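Local atomic coordinates of SaTIE-TED (Staphylococcus aureus, PDB entry 6FX6), a protein that is of unknown function but, as a thioester domain of a cell-wall-anchored surface protein, probably helps the bacterium attach covalently to host molecules. Residues 74-85 / 100-108; 152-163 / 179-187. All coordinates share one frame; numbering follows the deposited sequence.

Interaction 1. Residues 74-85 / 100-108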
loop_
_atom_site.group_PDB
_atom_site.type_symbol
_atom_site.label_atom_id
_atom_site.label_comp_id
_atom_site.label_asym_id
_atom_site.label_seq_id
_atom_site.Cartn_x
_atom_site.Cartn_y
_atom_site.Cartn_z
ATOM N N LEU A 74 -1.571 10.266 7.327
ATOM C CA LEU A 74 -1.546 9.052 8.147
ATOM C C LEU A 74 -2.292 7.905 7.457
ATOM O O LEU A 74 -1.750 6.806 7.336
ATOM C CB LEU A 74 -2.140 9.322 9.538
ATOM C CG LEU A 74 -2.224 8.157 10.534
ATOM C CD1 LEU A 74 -0.868 7.493 10.734
ATOM C CD2 LEU A 74 -2.783 8.637 11.866
ATOM N N ARG A 75 -3.521 8.165 7.002
ATOM C CA ARG A 75 -4.305 7.163 6.261
ATOM C C ARG A 75 -3.540 6.624 5.056
ATOM O O ARG A 75 -3.523 5.417 4.824
ATOM C CB ARG A 75 -5.641 7.729 5.775
ATOM C CG ARG A 75 -6.725 7.826 6.836
ATOM C CD ARG A 75 -8.111 7.858 6.200
ATOM N NE ARG A 75 -8.206 8.810 5.090
ATOM C CZ ARG A 75 -8.337 10.134 5.208
ATOM N NH1 ARG A 75 -8.392 10.729 6.402
ATOM N NH2 ARG A 75 -8.407 10.885 4.110
ATOM N N ASN A 76 -2.923 7.532 4.302
ATOM C CA ASN A 76 -2.045 7.165 3.186
ATOM C C ASN A 76 -0.904 6.286 3.651
ATOM O O ASN A 76 -0.710 5.206 3.111
ATOM C CB ASN A 76 -1.469 8.405 2.475
ATOM C CG ASN A 76 -2.292 8.828 1.274
ATOM O OD1 ASN A 76 -2.791 9.953 1.212
ATOM N ND2 ASN A 76 -2.430 7.925 0.302
ATOM N N LYS A 77 -0.173 6.735 4.670
ATOM C CA LYS A 77 0.992 5.987 5.155
ATOM C C LYS A 77 0.614 4.584 5.649
ATOM O O LYS A 77 1.302 3.612 5.333
ATOM C CB LYS A 77 1.751 6.767 6.237
ATOM C CG LYS A 77 3.201 6.328 6.396
ATOM C CD LYS A 77 4.075 7.428 6.990
ATOM C CE LYS A 77 5.557 7.097 6.856
ATOM N NZ LYS A 77 6.427 8.257 7.202
ATOM N N LEU A 78 -0.487 4.477 6.389
ATOM C CA LEU A 78 -0.959 3.174 6.874
ATOM C C LEU A 78 -1.241 2.185 5.731
ATOM O O LEU A 78 -0.916 1.004 5.850
ATOM C CB LEU A 78 -2.204 3.329 7.752
ATOM C CG LEU A 78 -1.988 4.037 9.097
ATOM C CD1 LEU A 78 -3.316 4.499 9.670
ATOM C CD2 LEU A 78 -1.266 3.142 10.090
ATOM N N THR A 79 -1.818 2.672 4.632
ATOM C CA THR A 79 -2.092 1.828 3.466
ATOM C C THR A 79 -0.803 1.482 2.707
ATOM O O THR A 79 -0.674 0.371 2.184
ATOM C CB THR A 79 -3.128 2.459 2.502
ATOM O OG1 THR A 79 -2.657 3.718 2.019
ATOM C CG2 THR A 79 -4.477 2.662 3.199
HETATM N N MSE A 80 0.142 2.424 2.667
HETATM C CA MSE A 80 1.469 2.196 2.072
HETATM C C MSE A 80 2.229 1.126 2.803
HETATM O O MSE A 80 2.851 0.262 2.184
HETATM C CB MSE A 80 2.377 3.435 2.119
HETATM C CG MSE A 80 1.878 4.674 1.386
HETATM SE SE MSE A 80 1.745 4.285 -0.525
HETATM C CE MSE A 80 -0.166 3.796 -0.618
ATOM N N ILE A 81 2.203 1.185 4.129
ATOM C CA ILE A 81 2.890 0.193 4.953
ATOM C C ILE A 81 2.233 -1.179 4.796
ATOM O O ILE A 81 2.930 -2.180 4.656
ATOM C CB ILE A 81 2.946 0.614 6.439
ATOM C CG1 ILE A 81 3.806 1.878 6.595
ATOM C CG2 ILE A 81 3.533 -0.505 7.290
ATOM C CD1 ILE A 81 3.555 2.643 7.875
ATOM N N SER A 82 0.904 -1.222 4.815
ATOM C CA SER A 82 0.190 -2.470 4.593
ATOM C C SER A 82 0.533 -3.040 3.216
ATOM O O SER A 82 0.924 -4.202 3.104
ATOM C CB SER A 82 -1.315 -2.263 4.730
ATOM O OG SER A 82 -2.028 -3.461 4.460
ATOM N N HIS A 83 0.431 -2.204 2.184
ATOM C CA HIS A 83 0.637 -2.652 0.805
ATOM C C HIS A 83 2.059 -3.160 0.541
ATOM O O HIS A 83 2.252 -4.331 0.197
ATOM C CB HIS A 83 0.287 -1.540 -0.183
ATOM C CG HIS A 83 0.482 -1.925 -1.612
ATOM N ND1 HIS A 83 -0.413 -2.719 -2.299
ATOM C CD2 HIS A 83 1.486 -1.647 -2.476
ATOM C CE1 HIS A 83 0.025 -2.897 -3.534
ATOM N NE2 HIS A 83 1.178 -2.265 -3.664
ATOM N N PHE A 84 3.040 -2.276 0.704
ATOM C CA PHE A 84 4.435 -2.608 0.402
ATOM C C PHE A 84 5.076 -3.519 1.442
ATOM O O PHE A 84 5.965 -4.309 1.108
ATOM C CB PHE A 84 5.265 -1.336 0.227
ATOM C CG PHE A 84 4.884 -0.539 -0.983
ATOM C CD1 PHE A 84 5.230 -0.987 -2.256
ATOM C CD2 PHE A 84 4.182 0.656 -0.863
ATOM C CE1 PHE A 84 4.883 -0.258 -3.385
ATOM C CE2 PHE A 84 3.834 1.388 -1.988
ATOM C CZ PHE A 84 4.178 0.929 -3.250
ATOM N N GLY A 85 4.620 -3.417 2.689
ATOM C CA GLY A 85 5.144 -4.231 3.779
ATOM C C GLY A 85 4.755 -5.689 3.697
ATOM O O GLY A 85 5.582 -6.562 3.934
ATOM N N THR A 100 5.373 -5.736 9.670
ATOM C CA THR A 100 4.441 -4.778 9.086
ATOM C C THR A 100 3.443 -4.276 10.135
ATOM O O THR A 100 3.235 -3.067 10.255
ATOM C CB THR A 100 3.713 -5.387 7.873
ATOM O OG1 THR A 100 4.687 -5.805 6.914
ATOM C CG2 THR A 100 2.782 -4.382 7.220
ATOM N N GLN A 101 2.851 -5.198 10.894
ATOM C CA GLN A 101 1.954 -4.837 12.003
ATOM C C GLN A 101 2.664 -3.941 13.010
ATOM O O GLN A 101 2.088 -2.972 13.488
ATOM C CB GLN A 101 1.431 -6.087 12.720
ATOM C CG GLN A 101 0.517 -5.824 13.918
ATOM C CD GLN A 101 -0.796 -5.184 13.534
ATOM O OE1 GLN A 101 -1.786 -5.882 13.297
ATOM N NE2 GLN A 101 -0.815 -3.855 13.464
HETATM N N MSE A 102 3.907 -4.287 13.335
HETATM C CA MSE A 102 4.696 -3.513 14.297
HETATM C C MSE A 102 5.017 -2.118 13.815
HETATM O O MSE A 102 5.051 -1.180 14.619
HETATM C CB MSE A 102 5.996 -4.233 14.668
HETATM C CG MSE A 102 5.762 -5.221 15.807
HETATM SE SE MSE A 102 7.327 -6.403 15.948
HETATM C CE MSE A 102 8.618 -5.096 16.665
ATOM N N LEU A 103 5.261 -1.966 12.512
ATOM C CA LEU A 103 5.524 -0.651 11.918
ATOM C C LEU A 103 4.268 0.222 11.870
ATOM O O LEU A 103 4.337 1.423 12.141
ATOM C CB LEU A 103 6.121 -0.794 10.510
ATOM C CG LEU A 103 6.562 0.505 9.810
ATOM C CD1 LEU A 103 7.444 1.362 10.706
ATOM C CD2 LEU A 103 7.281 0.176 8.509
ATOM N N ILE A 104 3.136 -0.388 11.510
ATOM C CA ILE A 104 1.822 0.257 11.602
ATOM C C ILE A 104 1.592 0.758 13.022
ATOM O O ILE A 104 1.184 1.901 13.220
ATOM C CB ILE A 104 0.681 -0.702 11.161
ATOM C CG1 ILE A 104 0.681 -0.836 9.635
ATOM C CG2 ILE A 104 -0.690 -0.221 11.641
ATOM C CD1 ILE A 104 -0.086 -2.035 9.112
ATOM N N TRP A 105 1.868 -0.096 14.003
ATOM C CA TRP A 105 1.700 0.271 15.409
ATOM C C TRP A 105 2.646 1.371 15.897
ATOM O O TRP A 105 2.276 2.109 16.803
ATOM C CB TRP A 105 1.834 -0.951 16.323
ATOM C CG TRP A 105 0.633 -1.840 16.405
ATOM C CD1 TRP A 105 -0.610 -1.625 15.874
ATOM C CD2 TRP A 105 0.556 -3.073 17.113
ATOM N NE1 TRP A 105 -1.445 -2.667 16.188
ATOM C CE2 TRP A 105 -0.757 -3.568 16.953
ATOM C CE3 TRP A 105 1.472 -3.813 17.869
ATOM C CZ2 TRP A 105 -1.176 -4.778 17.512
ATOM C CZ3 TRP A 105 1.058 -5.018 18.422
ATOM C CH2 TRP A 105 -0.256 -5.490 18.238
ATOM N N GLU A 106 3.845 1.482 15.322
ATOM C CA GLU A 106 4.741 2.611 15.636
ATOM C C GLU A 106 4.109 3.961 15.315
ATOM O O GLU A 106 4.306 4.920 16.054
ATOM C CB GLU A 106 6.089 2.503 14.910
ATOM C CG GLU A 106 7.015 1.439 15.480
ATOM C CD GLU A 106 8.497 1.769 15.356
ATOM O OE1 GLU A 106 8.879 2.928 15.629
ATOM O OE2 GLU A 106 9.287 0.857 15.011
ATOM N N LEU A 107 3.352 4.026 14.219
ATOM C CA LEU A 107 2.644 5.252 13.836
ATOM C C LEU A 107 1.430 5.569 14.707
ATOM O O LEU A 107 0.978 6.709 14.733
ATOM C CB LEU A 107 2.202 5.187 12.369
ATOM C CG LEU A 107 3.306 5.243 11.315
ATOM C CD1 LEU A 107 2.669 5.096 9.944
ATOM C CD2 LEU A 107 4.114 6.538 11.410
ATOM N N LEU A 108 0.897 4.560 15.391
ATOM C CA LEU A 108 -0.258 4.717 16.274
ATOM C C LEU A 108 0.104 4.685 17.768
ATOM O O LEU A 108 -0.762 4.422 18.610
ATOM C CB LEU A 108 -1.285 3.627 15.948
ATOM C CG LEU A 108 -1.709 3.547 14.481
ATOM C CD1 LEU A 108 -2.610 2.344 14.250
ATOM C CD2 LEU A 108 -2.402 4.831 14.052
#

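Interaction 2. Residues 152-163 / 179-187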
loop_
_atom_site.group_PDB
_atom_site.type_symbol
_atom_site.label_atom_id
_atom_site.label_comp_id
_atom_site.label_asym_id
_atom_site.label_seq_id
_atom_site.Cartn_x
_atom_site.Cartn_y
_atom_site.Cartn_z
ATOM N N GLU A 152 3.264 8.253 -35.997
ATOM C CA GLU A 152 4.687 8.310 -35.646
ATOM C C GLU A 152 4.948 7.854 -34.211
ATOM O O GLU A 152 4.440 8.441 -33.257
ATOM C CB GLU A 152 5.235 9.724 -35.854
ATOM C CG GLU A 152 5.146 10.212 -37.296
ATOM C CD GLU A 152 5.828 11.557 -37.527
ATOM O OE1 GLU A 152 5.979 12.347 -36.565
ATOM O OE2 GLU A 152 6.210 11.830 -38.685
ATOM N N LYS A 153 5.747 6.802 -34.071
ATOM C CA LYS A 153 6.104 6.274 -32.764
ATOM C C LYS A 153 6.971 7.295 -32.016
ATOM O O LYS A 153 7.917 7.848 -32.581
ATOM C CB LYS A 153 6.824 4.922 -32.904
ATOM C CG LYS A 153 7.087 4.222 -31.574
ATOM C CD LYS A 153 6.765 2.729 -31.592
ATOM C CE LYS A 153 7.960 1.866 -31.952
ATOM N NZ LYS A 153 7.664 0.411 -31.791
ATOM N N GLY A 154 6.606 7.561 -30.764
ATOM C CA GLY A 154 7.310 8.507 -29.898
ATOM C C GLY A 154 7.979 7.796 -28.733
ATOM O O GLY A 154 7.463 6.793 -28.222
ATOM N N VAL A 155 9.135 8.319 -28.327
ATOM C CA VAL A 155 9.914 7.785 -27.215
ATOM C C VAL A 155 10.116 8.912 -26.206
ATOM O O VAL A 155 10.504 10.014 -26.579
ATOM C CB VAL A 155 11.268 7.240 -27.706
ATOM C CG1 VAL A 155 12.169 6.849 -26.536
ATOM C CG2 VAL A 155 11.040 6.049 -28.630
ATOM N N PHE A 156 9.837 8.628 -24.937
ATOM C CA PHE A 156 9.954 9.615 -23.867
ATOM C C PHE A 156 10.792 9.016 -22.756
ATOM O O PHE A 156 10.438 7.967 -22.207
ATOM C CB PHE A 156 8.573 10.013 -23.355
ATOM C CG PHE A 156 7.662 10.524 -24.432
ATOM C CD1 PHE A 156 7.802 11.818 -24.918
ATOM C CD2 PHE A 156 6.687 9.699 -24.992
ATOM C CE1 PHE A 156 6.973 12.292 -25.932
ATOM C CE2 PHE A 156 5.854 10.165 -26.003
ATOM C CZ PHE A 156 5.997 11.463 -26.473
ATOM N N VAL A 157 11.913 9.671 -22.452
ATOM C CA VAL A 157 12.867 9.176 -21.476
ATOM C C VAL A 157 12.521 9.734 -20.102
ATOM O O VAL A 157 12.322 10.935 -19.947
ATOM C CB VAL A 157 14.315 9.580 -21.843
ATOM C CG1 VAL A 157 15.304 9.100 -20.783
ATOM C CG2 VAL A 157 14.692 9.026 -23.214
ATOM N N ASP A 158 12.454 8.850 -19.112
ATOM C CA ASP A 158 12.326 9.242 -17.714
ATOM C C ASP A 158 13.723 9.408 -17.109
ATOM O O ASP A 158 14.345 8.429 -16.712
ATOM C CB ASP A 158 11.527 8.187 -16.938
ATOM C CG ASP A 158 11.450 8.477 -15.442
ATOM O OD1 ASP A 158 11.679 9.633 -15.033
ATOM O OD2 ASP A 158 11.161 7.535 -14.673
ATOM N N THR A 159 14.194 10.648 -17.020
ATOM C CA THR A 159 15.491 10.949 -16.396
ATOM C C THR A 159 15.509 10.787 -14.863
ATOM O O THR A 159 16.586 10.820 -14.271
ATOM C CB THR A 159 15.993 12.366 -16.763
ATOM O OG1 THR A 159 14.985 13.339 -16.465
ATOM C CG2 THR A 159 16.339 12.445 -18.240
ATOM N N ASN A 160 14.342 10.621 -14.225
ATOM C CA ASN A 160 14.269 10.299 -12.781
ATOM C C ASN A 160 14.481 8.813 -12.434
ATOM O O ASN A 160 14.531 8.475 -11.250
ATOM C CB ASN A 160 12.932 10.770 -12.168
ATOM C CG ASN A 160 12.971 12.205 -11.671
ATOM O OD1 ASN A 160 13.773 13.025 -12.120
ATOM N ND2 ASN A 160 12.079 12.517 -10.735
ATOM N N ASN A 161 14.568 7.934 -13.439
ATOM C CA ASN A 161 14.891 6.514 -13.229
ATOM C C ASN A 161 13.837 5.815 -12.334
ATOM O O ASN A 161 14.173 5.171 -11.331
ATOM C CB ASN A 161 16.336 6.383 -12.676
ATOM C CG ASN A 161 16.846 4.941 -12.628
ATOM O OD1 ASN A 161 16.516 4.110 -13.478
ATOM N ND2 ASN A 161 17.662 4.646 -11.620
ATOM N N THR A 162 12.564 5.957 -12.704
ATOM C CA THR A 162 11.450 5.386 -11.929
ATOM C C THR A 162 10.604 4.340 -12.659
ATOM O O THR A 162 9.733 3.735 -12.036
ATOM C CB THR A 162 10.467 6.482 -11.449
ATOM O OG1 THR A 162 9.838 7.091 -12.583
ATOM C CG2 THR A 162 11.181 7.544 -10.615
ATOM N N LEU A 163 10.841 4.101 -13.948
ATOM C CA LEU A 163 9.907 3.277 -14.731
ATOM C C LEU A 163 9.918 1.784 -14.387
ATOM O O LEU A 163 8.924 1.105 -14.638
ATOM C CB LEU A 163 10.092 3.503 -16.236
ATOM C CG LEU A 163 9.895 4.947 -16.726
ATOM C CD1 LEU A 163 9.793 4.989 -18.244
ATOM C CD2 LEU A 163 8.671 5.616 -16.104
ATOM N N ILE A 179 6.667 0.186 -21.828
ATOM C CA ILE A 179 7.901 0.575 -21.143
ATOM C C ILE A 179 9.059 -0.354 -21.567
ATOM O O ILE A 179 8.893 -1.571 -21.686
ATOM C CB ILE A 179 7.694 0.592 -19.604
ATOM C CG1 ILE A 179 6.800 1.784 -19.226
ATOM C CG2 ILE A 179 9.023 0.679 -18.852
ATOM C CD1 ILE A 179 6.210 1.732 -17.836
ATOM N N GLU A 180 10.221 0.247 -21.810
ATOM C CA GLU A 180 11.457 -0.483 -22.084
ATOM C C GLU A 180 12.590 0.253 -21.352
ATOM O O GLU A 180 13.031 1.318 -21.787
ATOM C CB GLU A 180 11.692 -0.562 -23.600
ATOM C CG GLU A 180 12.608 -1.691 -24.042
ATOM C CD GLU A 180 12.739 -1.817 -25.559
ATOM O OE1 GLU A 180 13.505 -2.696 -26.012
ATOM O OE2 GLU A 180 12.091 -1.049 -26.306
ATOM N N GLY A 181 13.018 -0.297 -20.216
ATOM C CA GLY A 181 14.007 0.356 -19.354
ATOM C C GLY A 181 13.471 1.658 -18.768
ATOM O O GLY A 181 12.476 1.653 -18.037
ATOM N N ASN A 182 14.117 2.772 -19.107
ATOM C CA ASN A 182 13.641 4.107 -18.714
ATOM C C ASN A 182 12.972 4.879 -19.856
ATOM O O ASN A 182 12.807 6.096 -19.764
ATOM C CB ASN A 182 14.792 4.912 -18.089
ATOM C CG ASN A 182 14.983 4.598 -16.622
ATOM O OD1 ASN A 182 14.009 4.469 -15.876
ATOM N ND2 ASN A 182 16.237 4.481 -16.196
ATOM N N LYS A 183 12.541 4.165 -20.896
ATOM C CA LYS A 183 11.884 4.774 -22.045
ATOM C C LYS A 183 10.402 4.390 -22.067
ATOM O O LYS A 183 10.055 3.224 -21.870
ATOM C CB LYS A 183 12.567 4.329 -23.341
ATOM C CG LYS A 183 14.079 4.488 -23.329
ATOM C CD LYS A 183 14.641 4.673 -24.731
ATOM C CE LYS A 183 16.157 4.809 -24.721
ATOM N NZ LYS A 183 16.669 5.441 -25.970
ATOM N N LEU A 184 9.543 5.386 -22.276
ATOM C CA LEU A 184 8.126 5.172 -22.529
ATOM C C LEU A 184 7.939 5.231 -24.039
ATOM O O LEU A 184 8.204 6.268 -24.645
ATOM C CB LEU A 184 7.273 6.241 -21.833
ATOM C CG LEU A 184 5.756 6.186 -22.087
ATOM C CD1 LEU A 184 5.155 4.891 -21.565
ATOM C CD2 LEU A 184 5.045 7.392 -21.482
ATOM N N ILE A 185 7.494 4.117 -24.626
ATOM C CA ILE A 185 7.361 3.955 -26.076
ATOM C C ILE A 185 5.882 4.091 -26.430
ATOM O O ILE A 185 5.062 3.302 -25.975
ATOM C CB ILE A 185 7.867 2.561 -26.545
ATOM C CG1 ILE A 185 9.246 2.219 -25.952
ATOM C CG2 ILE A 185 7.898 2.466 -28.068
ATOM C CD1 ILE A 185 10.357 3.179 -26.308
ATOM N N VAL A 186 5.550 5.074 -27.264
ATOM C CA VAL A 186 4.162 5.471 -27.496
ATOM C C VAL A 186 3.838 5.598 -28.975
ATOM O O VAL A 186 4.624 6.153 -29.741
ATOM C CB VAL A 186 3.870 6.829 -26.834
ATOM C CG1 VAL A 186 2.421 7.234 -27.050
ATOM C CG2 VAL A 186 4.192 6.777 -25.350
ATOM N N THR A 187 2.673 5.089 -29.368
ATOM C CA THR A 187 2.098 5.404 -30.671
ATOM C C THR A 187 0.598 5.661 -30.506
ATOM O O THR A 187 -0.076 4.963 -29.754
ATOM C CB THR A 187 2.407 4.318 -31.732
ATOM O OG1 THR A 187 1.857 4.708 -32.999
ATOM C CG2 THR A 187 1.855 2.952 -31.339
#

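Interaction 1. Residues 74-85 / 100-108
Ile81 and Leu107 are the two interlocking knobs of an antiparallel helix pair, part of the helical portion of the thioester domain. The axes of 74-85 and 100-107 run 9.5 Å apart at 168°, and no hydrogen bond joins them, so the join rests on aliphatic side chains interlocking.

Knobs-into-holes packing comes first. Ile81 enters the hole formed by Thr100, Leu103, Ile104 and Leu107; with CG2 anti to the backbone N, that methyl lies against Ile104 CG1 at 3.7 Å, the two side chains sliding past each other in opposite directions. In return, Leu107 sits among Leu74, Lys77, Leu78 and Ile81. The two knobs meet tip to tip; the CD1 methyls of Ile81 and Leu107 stand 3.3 Å apart, closer than carbons normally pack, so the exact spacing is doubtful.

Apolar contacts extend the seam. Leu78 crosses Ile104 at about a right angle, CD2 to CG2 3.7 Å, while Leu74 passes alongside Leu107. At the exposed border, Lys77 lends its aliphatic stem: CG lies 3.8 Å from Leu107 CD1, and the extended chain carries the amine onward.

Of the CA pairs across the join, Gly85 and Thr100 are the closest, at 5.4 Å. Glycine suits the spot, having no CB to press on Thr100 OG1. That hydroxyl is hydrogen-bonded to Gln96 O, while Thr100 CG2 rests 3.4 Å from Ile81 O.

Interaction 2. Residues 152-163 / 179-187
An antiparallel beta ladder pairs strand 154-157 with strand 183-187, and a polar turn follows strand 154-157. Gly154 with Val186 and Phe156 with Leu184 are hydrogen-bonded pairs, each joined by two backbone bonds; Gly154 N to Val186 O is short at 2.6 Å. Asp158 N adds a further bond to Asn182 O.

On one face the beta-branched Val155, Val157 and Ile185 suit the extended backbone, and Lys183 adds its aliphatic stem, CD meeting Val155 CG1. Val155 and Ile185 lie side by side, Val155 CG2 3.8 Å from Ile185 CD1. The other face carries Phe156, whose ring edge meets Val186: Phe156 CE2 lies 3.8 Å from Val186 CG2.

Beyond the ladder, Asn182 ND2 donates to Asn161 OD1 at 2.8 Å, nearly straight at 170°, although the amide planes stand 81° apart. Asp158 organises the turn that presents Asn161: CG anti to the backbone N (chi1 175°) brings the carboxylate to the N-H groups that follow. OD1 accepts from Asn160 N, making an Asx turn, and from Ser140 N outside the two segments; OD2 takes Thr162 OG1 on the syn side, somewhat out of plane, and Thr162 N from above it. Gly181, with positive phi, suits the type II' turn connecting strand 175-180 to strand 183-188.

Strand 183-188 is the middle strand of this sheet, flanked by 154-157 and 175-180. The Phe156 face packs on the mixed sheet: Phe156 and Val186 touch Leu235 of strand 231-238, while Leu184, joined by Leu163 from beyond the turn, reaches Leu200 of strand 195-201.

How the interactions relate
The two contacts belong to different parts of an elongated chain and follow one another in sequence, with interaction 1 complete before interaction 2 begins. Their centres are about 32 Å apart and their nearest atoms about 11 Å, so they do not touch. Interaction 1 lies near the middle of the chain, its centre about 8 Å from the chain centre, whereas that of interaction 2 is about 25 Å out. Helix 94-107 also bears on the strand containing Cys47: Gln101 OE1 is hydrogen-bonded to Cys47 N. The two joins differ in kind: the helix pair interlocks through hydrocarbon, while the strands are held by backbone bonds, and the turns beyond them by an asparagine pair.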